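Local coordinates for protein porin (Rhodobacter blasticus, PDB 3PRN) that forms trimeric outer-membrane channels through which small hydrophilic solutes of up to about 0.6 kDa diffuse passively, at residues V36-T41 / Q70-Y75; S113-N118 / V149-T154; G269-G274 / T279-G284. The protein carries 1 engineered substitution. All blocks are in the same frame, centred on the assembly; numbering follows the deposited sequence. Where two conformers were deposited one is given.

Interactions 1 and 3 lie in the barrel wall on opposite sides of the chain's centre, about 39 Å apart between centres, whereas interaction 2 ties the long inward-folded loop to the wall. Interaction 2 touches interaction 1, where Gln70 NE2 packs 3.6 Å from Tyr117 CE1, although their centres are about 22 Å apart; both also reach a second subunit. Interaction 3 stands about 31 Å from interaction 2, centre to centre, and carries a bound C8E detergent molecule on its outer face. The magnesium ion of Ser28 and Asp57 lies about 10 Å from the side chain of Asp282.

Interaction 1. Residues V36-T41 / Q70-Y75; sequences VGTTET and QFWTSY
Val36 and Trp72 meet across the width of an intervening strand, an example of how a large side chain lets second-neighbour strands of a barrel touch. Their backbones are far apart: the CA atoms of Thr38 and Trp72 are 9.3 Å from each other, and no hydrogen bond joins the two segments. What closes the distance is the six-membered half of the indole. Trp72 CG sits between its own backbone N and carbonyl carbon (chi1 69°); with chi2 at 86° the indole plane stands roughly across the plane of CA, CB and CG, and its six-membered end reaches toward strand 25-39.

The close part of the contact is a single meeting of methyl and ring. Val36 CG1 lies in the plane of the indole, at its edge, 3.7 Å from Trp72 CH2. The two side chains run at about a right angle to each other. Because Val36 holds CG1 trans to its backbone N (chi1 -180°), this branch rather than CG2 makes the approach.

On the looser side, toward the end of strand 25-39, Thr38 CG2 comes only to 4.3 Å from Trp72 CZ2 and arrives obliquely. All three touching residues remain partly exposed, and the two segments together bury a modest 90 Å². This small apolar patch lies on the inner, channel side of the wall, whereas Phe71 and Thr73 point to the neighbouring subunit.

Strand 46-56 fills the interval, with Gly37 pairing through its backbone with Ala49, and Gln70 with Lys50; Lys50 also packs against Trp72. Thr79 and Ser81 of strand 78-83, the next strand on, also touch the indole, which leaves it among three successive strands and bridging to a fourth, 25-39.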
loop_
_atom_site.group_PDB
_atom_site.type_symbol
_atom_site.label_atom_id
_atom_site.label_comp_id
_atom_site.label_asym_id
_atom_site.label_seq_id
_atom_site.Cartn_x
_atom_site.Cartn_y
_atom_site.Cartn_z
ATOM N N VAL A 36 4.426 -0.333 11.468
ATOM C CA VAL A 36 5.053 -1.256 12.422
ATOM C C VAL A 36 4.013 -1.947 13.280
ATOM O O VAL A 36 3.159 -1.298 13.906
ATOM C CB VAL A 36 5.968 -0.387 13.336
ATOM C CG1 VAL A 36 6.683 -1.268 14.367
ATOM C CG2 VAL A 36 6.982 0.338 12.464
ATOM N N GLY A 37 3.994 -3.273 13.303
ATOM C CA GLY A 37 3.042 -4.027 14.132
ATOM C C GLY A 37 3.898 -4.622 15.282
ATOM O O GLY A 37 4.992 -5.169 15.017
ATOM N N THR A 38 3.454 -4.508 16.507
ATOM C CA THR A 38 4.199 -5.027 17.653
ATOM C C THR A 38 3.238 -5.737 18.635
ATOM O O THR A 38 2.108 -5.357 18.803
ATOM C CB THR A 38 4.927 -3.955 18.500
ATOM O OG1 THR A 38 3.980 -2.993 18.947
ATOM C CG2 THR A 38 5.921 -3.189 17.659
ATOM N N THR A 39 3.757 -6.811 19.210
ATOM C CA THR A 39 3.025 -7.617 20.168
ATOM C C THR A 39 3.954 -7.688 21.404
ATOM O O THR A 39 5.036 -8.275 21.318
ATOM C CB THR A 39 2.809 -9.047 19.615
ATOM O OG1 THR A 39 2.158 -8.966 18.306
ATOM C CG2 THR A 39 1.911 -9.862 20.535
ATOM N N GLU A 40 3.546 -7.081 22.475
ATOM C CA GLU A 40 4.326 -7.114 23.728
ATOM C C GLU A 40 3.812 -8.273 24.561
ATOM O O GLU A 40 2.656 -8.742 24.350
ATOM C CB GLU A 40 4.057 -5.772 24.434
ATOM C CG GLU A 40 4.791 -4.656 23.656
ATOM C CD GLU A 40 4.423 -3.274 24.189
ATOM O OE1 GLU A 40 3.717 -3.111 25.218
ATOM O OE2 GLU A 40 4.865 -2.267 23.525
ATOM N N THR A 41 4.619 -8.906 25.403
ATOM C CA THR A 41 4.170 -10.034 26.192
ATOM C C THR A 41 4.564 -9.740 27.681
ATOM O O THR A 41 5.479 -8.981 27.923
ATOM C CB THR A 41 4.799 -11.382 25.830
ATOM O OG1 THR A 41 6.222 -11.328 26.020
ATOM C CG2 THR A 41 4.520 -11.723 24.339
ATOM N N GLN A 70 10.166 -7.175 7.354
ATOM C CA GLN A 70 11.206 -7.417 8.353
ATOM C C GLN A 70 10.466 -7.876 9.632
ATOM O O GLN A 70 9.441 -7.247 9.985
ATOM C CB GLN A 70 12.010 -6.147 8.621
ATOM C CG GLN A 70 13.093 -6.364 9.678
ATOM C CD GLN A 70 13.752 -5.069 10.143
ATOM O OE1 GLN A 70 13.516 -4.630 11.267
ATOM N NE2 GLN A 70 14.577 -4.427 9.339
ATOM N N PHE A 71 10.965 -8.864 10.356
ATOM C CA PHE A 71 10.416 -9.384 11.575
ATOM C C PHE A 71 11.497 -9.365 12.670
ATOM O O PHE A 71 12.658 -9.613 12.381
ATOM C CB PHE A 71 9.910 -10.836 11.481
ATOM C CG PHE A 71 9.024 -11.060 10.281
ATOM C CD1 PHE A 71 9.585 -11.323 9.050
ATOM C CD2 PHE A 71 7.643 -10.938 10.391
ATOM C CE1 PHE A 71 8.790 -11.491 7.894
ATOM C CE2 PHE A 71 6.843 -11.162 9.247
ATOM C CZ PHE A 71 7.423 -11.425 8.010
ATOM N N TRP A 72 11.114 -9.111 13.910
ATOM C CA TRP A 72 12.113 -9.177 14.982
ATOM C C TRP A 72 11.496 -9.689 16.273
ATOM O O TRP A 72 10.286 -9.667 16.478
ATOM C CB TRP A 72 12.773 -7.832 15.206
ATOM C CG TRP A 72 11.887 -6.770 15.796
ATOM C CD1 TRP A 72 11.626 -6.536 17.147
ATOM C CD2 TRP A 72 11.140 -5.780 15.073
ATOM N NE1 TRP A 72 10.764 -5.477 17.279
ATOM C CE2 TRP A 72 10.451 -4.994 16.022
ATOM C CE3 TRP A 72 10.990 -5.512 13.705
ATOM C CZ2 TRP A 72 9.630 -3.938 15.666
ATOM C CZ3 TRP A 72 10.157 -4.450 13.353
ATOM C CH2 TRP A 72 9.489 -3.679 14.328
ATOM N N THR A 73 12.411 -10.125 17.174
ATOM C CA THR A 73 12.053 -10.539 18.513
ATOM C C THR A 73 13.126 -9.909 19.435
ATOM O O THR A 73 14.319 -10.023 19.049
ATOM C CB THR A 73 12.036 -12.049 18.749
ATOM O OG1 THR A 73 13.391 -12.535 18.795
ATOM C CG2 THR A 73 11.333 -12.764 17.601
ATOM N N SER A 74 12.716 -9.196 20.454
ATOM C CA SER A 74 13.595 -8.528 21.376
ATOM C C SER A 74 13.365 -9.005 22.802
ATOM O O SER A 74 12.221 -9.224 23.225
ATOM C CB SER A 74 13.380 -7.012 21.566
ATOM O OG SER A 74 13.710 -6.328 20.367
ATOM N N TYR A 75 14.461 -9.117 23.512
ATOM C CA TYR A 75 14.448 -9.559 24.903
ATOM C C TYR A 75 15.760 -9.159 25.587
ATOM O O TYR A 75 16.820 -9.527 25.103
ATOM C CB TYR A 75 14.322 -11.077 24.951
ATOM C CG TYR A 75 14.308 -11.607 26.375
ATOM C CD1 TYR A 75 13.304 -11.193 27.249
ATOM C CD2 TYR A 75 15.298 -12.497 26.798
ATOM C CE1 TYR A 75 13.286 -11.670 28.557
ATOM C CE2 TYR A 75 15.279 -12.976 28.111
ATOM C CZ TYR A 75 14.272 -12.561 28.990
ATOM O OH TYR A 75 14.251 -13.024 30.265
#

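Interaction 2. Residues S113-N118 / V149-T154; sequences SFFAYN and VDPDQT
Phe115 belongs to the long loop between helix 88-91 and strand 131-138, the porin loop that folds into the barrel, and its ring meets Val149 and Pro151 where strand 142-150 leaves the wall. Val149 makes the closer approach: its CG1, set opposite the backbone N (chi1 178°), comes within 3.6 Å of Phe115 CD2. The methyl arrives at a slant to the ring, as does Pro151, whose CB is 4.2 Å from Phe115 CZ. The contact is purely apolar, and Tyr130 adds an edge-to-face partner to the same ring.

Polar bonds hold the backbone at Phe115 and shape the chain beyond Val149. Phe115 N donates to Glu163, and its carbonyl oxygen is bonded to Thr87. From Asp150 on, the chain makes two Asx turns in succession, the first spanning Pro151. Asp150 OD1 accepts from Asp152 N at 3.1 Å, the donor lying above the carboxylate plane, and Asp152 OD1 accepts from Thr154 N at 3.2 Å. The latter oxygen is gripped twice, since Thr154 OG1 also donates to Asp152 OD1, at 2.7 Å, on its syn lone pair. Within the second turn, Gln153 NE2 bonds to Ile27 O of a second subunit. A loop tucked inward and held against the inner barrel wall is the hallmark of trimeric porins, where it narrows the channel to an eyelet.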
loop_
_atom_site.group_PDB
_atom_site.type_symbol
_atom_site.label_atom_id
_atom_site.label_comp_id
_atom_site.label_asym_id
_atom_site.label_seq_id
_atom_site.Cartn_x
_atom_site.Cartn_y
_atom_site.Cartn_z
ATOM N N SER A 113 30.211 -1.331 -2.167
ATOM C CA SER A 113 28.922 -1.966 -2.385
ATOM C C SER A 113 28.689 -2.949 -1.246
ATOM O O SER A 113 29.550 -3.779 -0.933
ATOM C CB SER A 113 28.967 -2.894 -3.620
ATOM O OG SER A 113 28.914 -2.117 -4.806
ATOM N N PHE A 114 27.546 -2.872 -0.634
ATOM C CA PHE A 114 27.216 -3.797 0.452
ATOM C C PHE A 114 25.689 -3.843 0.598
ATOM O O PHE A 114 25.022 -2.906 0.137
ATOM C CB PHE A 114 27.896 -3.345 1.740
ATOM C CG PHE A 114 27.625 -1.886 2.067
ATOM C CD1 PHE A 114 26.516 -1.553 2.843
ATOM C CD2 PHE A 114 28.483 -0.889 1.593
ATOM C CE1 PHE A 114 26.255 -0.217 3.145
ATOM C CE2 PHE A 114 28.220 0.451 1.893
ATOM C CZ PHE A 114 27.105 0.788 2.668
ATOM N N PHE A 115 25.171 -4.924 1.175
ATOM C CA PHE A 115 23.719 -5.007 1.383
ATOM C C PHE A 115 23.288 -4.072 2.520
ATOM O O PHE A 115 24.014 -3.801 3.478
ATOM C CB PHE A 115 23.321 -6.440 1.744
ATOM C CG PHE A 115 23.437 -7.393 0.590
ATOM C CD1 PHE A 115 23.007 -6.984 -0.676
ATOM C CD2 PHE A 115 23.950 -8.658 0.783
ATOM C CE1 PHE A 115 23.107 -7.847 -1.748
ATOM C CE2 PHE A 115 24.042 -9.516 -0.299
ATOM C CZ PHE A 115 23.617 -9.127 -1.536
ATOM N N ALA A 116 22.031 -3.624 2.395
ATOM C CA ALA A 116 21.474 -2.771 3.481
ATOM C C ALA A 116 19.959 -2.969 3.431
ATOM O O ALA A 116 19.447 -3.464 2.405
ATOM C CB ALA A 116 21.850 -1.311 3.225
ATOM N N TYR A 117 19.235 -2.484 4.432
ATOM C CA TYR A 117 17.771 -2.587 4.358
ATOM C C TYR A 117 17.220 -2.081 3.016
ATOM O O TYR A 117 17.556 -0.974 2.600
ATOM C CB TYR A 117 17.195 -1.694 5.475
ATOM C CG TYR A 117 15.687 -1.739 5.610
ATOM C CD1 TYR A 117 15.037 -2.844 6.106
ATOM C CD2 TYR A 117 14.934 -0.640 5.206
ATOM C CE1 TYR A 117 13.633 -2.866 6.234
ATOM C CE2 TYR A 117 13.532 -0.641 5.341
ATOM C CZ TYR A 117 12.902 -1.742 5.856
ATOM O OH TYR A 117 11.519 -1.751 5.970
ATOM N N ASN A 118 16.325 -2.836 2.386
ATOM C CA ASN A 118 15.820 -2.401 1.057
ATOM C C ASN A 118 14.530 -1.622 1.258
ATOM O O ASN A 118 13.515 -2.225 1.706
ATOM C CB ASN A 118 15.559 -3.633 0.170
ATOM C CG ASN A 118 16.877 -4.401 -0.038
ATOM O OD1 ASN A 118 17.855 -3.804 -0.468
ATOM N ND2 ASN A 118 16.868 -5.690 0.238
ATOM N N VAL A 149 23.432 -12.332 5.256
ATOM C CA VAL A 149 22.416 -12.171 4.213
ATOM C C VAL A 149 22.635 -13.203 3.123
ATOM O O VAL A 149 23.737 -13.346 2.575
ATOM C CB VAL A 149 22.488 -10.756 3.598
ATOM C CG1 VAL A 149 21.457 -10.622 2.473
ATOM C CG2 VAL A 149 22.279 -9.652 4.611
ATOM N N ASP A 150 21.606 -13.970 2.824
ATOM C CA ASP A 150 21.688 -14.931 1.695
ATOM C C ASP A 150 20.824 -14.318 0.613
ATOM O O ASP A 150 19.599 -14.185 0.793
ATOM C CB ASP A 150 21.140 -16.240 2.221
ATOM C CG ASP A 150 21.169 -17.357 1.179
ATOM O OD1 ASP A 150 21.302 -17.064 -0.001
ATOM O OD2 ASP A 150 20.973 -18.521 1.592
ATOM N N PRO A 151 21.366 -13.932 -0.517
ATOM C CA PRO A 151 20.584 -13.300 -1.577
ATOM C C PRO A 151 19.628 -14.191 -2.285
ATOM O O PRO A 151 18.705 -13.738 -3.021
ATOM C CB PRO A 151 21.637 -12.722 -2.491
ATOM C CG PRO A 151 22.919 -13.432 -2.193
ATOM C CD PRO A 151 22.813 -14.024 -0.817
ATOM N N ASP A 152 19.746 -15.516 -2.143
ATOM C CA ASP A 152 18.762 -16.395 -2.750
ATOM C C ASP A 152 18.711 -17.649 -1.880
ATOM O O ASP A 152 19.399 -18.664 -2.163
ATOM C CB ASP A 152 19.056 -16.774 -4.210
ATOM C CG ASP A 152 17.891 -17.541 -4.826
ATOM O OD1 ASP A 152 17.074 -18.229 -4.165
ATOM O OD2 ASP A 152 17.783 -17.494 -6.068
ATOM N N GLN A 153 17.876 -17.588 -0.851
ATOM C CA GLN A 153 17.775 -18.660 0.116
ATOM C C GLN A 153 17.186 -19.956 -0.390
ATOM O O GLN A 153 17.272 -20.972 0.331
ATOM C CB GLN A 153 16.982 -18.175 1.368
ATOM C CG GLN A 153 15.454 -18.179 1.105
ATOM C CD GLN A 153 14.684 -18.210 2.434
ATOM O OE1 GLN A 153 15.196 -18.705 3.447
ATOM N NE2 GLN A 153 13.454 -17.709 2.422
ATOM N N THR A 154 16.543 -20.028 -1.521
ATOM C CA THR A 154 15.932 -21.274 -1.942
ATOM C C THR A 154 16.980 -22.148 -2.662
ATOM O O THR A 154 16.806 -23.365 -2.712
ATOM C CB THR A 154 14.768 -21.041 -2.933
ATOM O OG1 THR A 154 15.355 -20.358 -4.040
ATOM C CG2 THR A 154 13.677 -20.154 -2.348
#

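Interaction 3. Residues G269-G274 / T279-G284; sequences GSVQSG and TVADVG. With C8E ((hydroxyethyloxy)tri(ethyloxy)octane), chain D.
Ser270 pairs with Asp282, and Gln272 with Val280, in the backbone ladder of a beta hairpin whose strands run antiparallel at 178°. Both are hydrogen-bonded pairs, each closed by two reciprocal N-H...O bonds. The bond from Gln272 N to Val280 O, 2.8 Å long, is close to straight at 168° and points nearly down the carbonyl direction. CA-H...O contacts fill in between, such as Ala281 CA to Ser270 O at 3.3 Å.

Polar side chains form a chain on the face bearing Ser270, Gln272 and Asp282. Ser270 OG, held between its backbone N and carbonyl carbon (chi1 70°), donates to Asp282 OD2 at 2.6 Å from above the carboxylate plane; this short bond is less certain because Asp282 has two conformers. The serine oxygen in turn accepts from Gln272 NE2 at 3.0 Å, nearly in the amide plane. Gln272 OE1 reaches on to Tyr240, and Asp282 OD1 to Tyr102 N of the inward-folded loop. Val280 shares this face, its CG2 packing 3.7 Å from Gln272 CB.

Opposite lie the apolar side chains of Val271, Ala281 and Val283; Val271 CG2 and Ala281 CB meet loosely, at 4.3 Å. A C8E alkyl chain lies along this face: C6 is 3.5 Å from Val283 CG1, and C5 is 3.8 Å from Ala281 CB. Val280 inside and Ser273 and Thr279 outside are exceptions, but in mid-hairpin the alternation of polar Ser270, Gln272 and Asp282 inward with Val271, Ala281 and Val283 outward is characteristic of a transmembrane porin hairpin.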
loop_
_atom_site.group_PDB
_atom_site.type_symbol
_atom_site.label_atom_id
_atom_site.label_comp_id
_atom_site.label_asym_id
_atom_site.label_seq_id
_atom_site.Cartn_x
_atom_site.Cartn_y
_atom_site.Cartn_z
ATOM N N GLY A 269 20.621 22.540 3.690
ATOM C CA GLY A 269 21.177 22.814 2.362
ATOM C C GLY A 269 22.678 22.468 2.344
ATOM O O GLY A 269 23.271 22.366 3.408
ATOM N N SER A 270 23.241 22.244 1.129
ATOM C CA SER A 270 24.662 21.928 1.116
ATOM C C SER A 270 25.175 22.265 -0.280
ATOM O O SER A 270 24.362 22.445 -1.164
ATOM C CB SER A 270 24.973 20.489 1.455
ATOM O OG SER A 270 24.541 19.629 0.396
ATOM N N VAL A 271 26.471 22.397 -0.403
ATOM C CA VAL A 271 27.156 22.596 -1.689
ATOM C C VAL A 271 28.307 21.586 -1.592
ATOM O O VAL A 271 29.022 21.550 -0.583
ATOM C CB VAL A 271 27.498 24.049 -1.918
ATOM C CG1 VAL A 271 28.638 24.483 -1.012
ATOM C CG2 VAL A 271 27.808 24.353 -3.380
ATOM N N GLN A 272 28.456 20.685 -2.544
ATOM C CA GLN A 272 29.465 19.652 -2.453
ATOM C C GLN A 272 30.194 19.437 -3.767
ATOM O O GLN A 272 29.670 19.702 -4.845
ATOM C CB GLN A 272 28.790 18.315 -2.022
ATOM C CG GLN A 272 28.097 18.411 -0.666
ATOM C CD GLN A 272 27.444 17.111 -0.257
ATOM O OE1 GLN A 272 28.064 16.039 -0.240
ATOM N NE2 GLN A 272 26.145 17.139 0.044
ATOM N N SER A 273 31.409 18.939 -3.677
ATOM C CA SER A 273 32.248 18.703 -4.877
ATOM C C SER A 273 32.802 17.287 -4.809
ATOM O O SER A 273 33.388 16.921 -3.768
ATOM C CB SER A 273 33.330 19.803 -4.876
ATOM O OG SER A 273 34.084 19.749 -6.060
ATOM N N GLY A 274 32.623 16.480 -5.855
ATOM C CA GLY A 274 32.989 15.115 -5.887
ATOM C C GLY A 274 34.409 14.717 -6.265
ATOM O O GLY A 274 35.244 15.586 -6.526
ATOM N N THR A 279 29.833 18.962 -9.307
ATOM C CA THR A 279 29.344 19.965 -8.344
ATOM C C THR A 279 27.834 19.712 -8.117
ATOM O O THR A 279 27.064 19.567 -9.049
ATOM C CB THR A 279 29.555 21.380 -8.866
ATOM O OG1 THR A 279 30.923 21.571 -9.185
ATOM C CG2 THR A 279 29.163 22.442 -7.835
ATOM N N VAL A 280 27.483 19.585 -6.835
ATOM C CA VAL A 280 26.086 19.328 -6.496
ATOM C C VAL A 280 25.661 20.297 -5.384
ATOM O O VAL A 280 26.508 20.705 -4.561
ATOM C CB VAL A 280 25.794 17.884 -6.077
ATOM C CG1 VAL A 280 26.198 16.920 -7.206
ATOM C CG2 VAL A 280 26.507 17.451 -4.811
ATOM N N ALA A 281 24.406 20.696 -5.369
ATOM C CA ALA A 281 23.915 21.542 -4.295
ATOM C C ALA A 281 22.444 21.163 -3.992
ATOM O O ALA A 281 21.731 20.718 -4.903
ATOM C CB ALA A 281 23.971 23.029 -4.647
ATOM N N ASP A 282 21.999 21.514 -2.783
ATOM C CA ASP A 282 20.584 21.260 -2.484
ATOM C C ASP A 282 20.105 22.216 -1.398
ATOM O O ASP A 282 20.928 22.764 -0.638
ATOM C CB ASP A 282 20.458 19.783 -2.020
ATOM C CG ASP A 282 21.099 19.574 -0.661
ATOM O OD1 ASP A 282 20.513 20.030 0.354
ATOM O OD2 ASP A 282 22.185 18.986 -0.514
ATOM N N VAL A 283 18.827 22.467 -1.316
ATOM C CA VAL A 283 18.202 23.216 -0.236
ATOM C C VAL A 283 16.758 22.688 -0.142
ATOM O O VAL A 283 16.058 22.625 -1.152
ATOM C CB VAL A 283 18.254 24.746 -0.416
ATOM C CG1 VAL A 283 17.485 25.258 -1.606
ATOM C CG2 VAL A 283 17.736 25.435 0.864
ATOM N N GLY A 284 16.341 22.334 1.053
ATOM C CA GLY A 284 14.991 21.806 1.242
ATOM C C GLY A 284 14.605 21.675 2.719
ATOM O O GLY A 284 15.365 22.060 3.618
HETATM C C1 C8E D . 18.890 27.298 -8.038
HETATM C C2 C8E D . 19.865 26.190 -7.894
HETATM C C3 C8E D . 20.593 26.251 -6.646
HETATM C C4 C8E D . 19.760 25.526 -5.649
HETATM C C5 C8E D . 20.770 25.135 -4.633
HETATM C C6 C8E D . 20.464 25.808 -3.396
HETATM C C7 C8E D . 21.776 25.858 -2.763
HETATM C C8 C8E D . 21.628 26.664 -1.517
HETATM O O9 C8E D . 22.395 26.333 -0.354
HETATM C C10 C8E D . 23.770 26.704 -0.374
HETATM C C11 C8E D . 24.464 25.870 0.665
HETATM O O12 C8E D . 24.232 26.415 2.003
HETATM C C13 C8E D . 25.425 26.441 2.818
HETATM C C14 C8E D . 26.084 27.698 3.470
HETATM O O15 C8E D . 27.400 27.678 4.131
HETATM C C16 C8E D . 27.260 27.928 5.555
HETATM C C17 C8E D . 27.254 29.407 5.952
HETATM O O18 C8E D . 27.552 29.991 7.233
HETATM C C19 C8E D . 26.832 29.539 8.406
HETATM C C20 C8E D . 25.515 30.208 8.989
HETATM O O21 C8E D . 24.370 30.034 8.116
#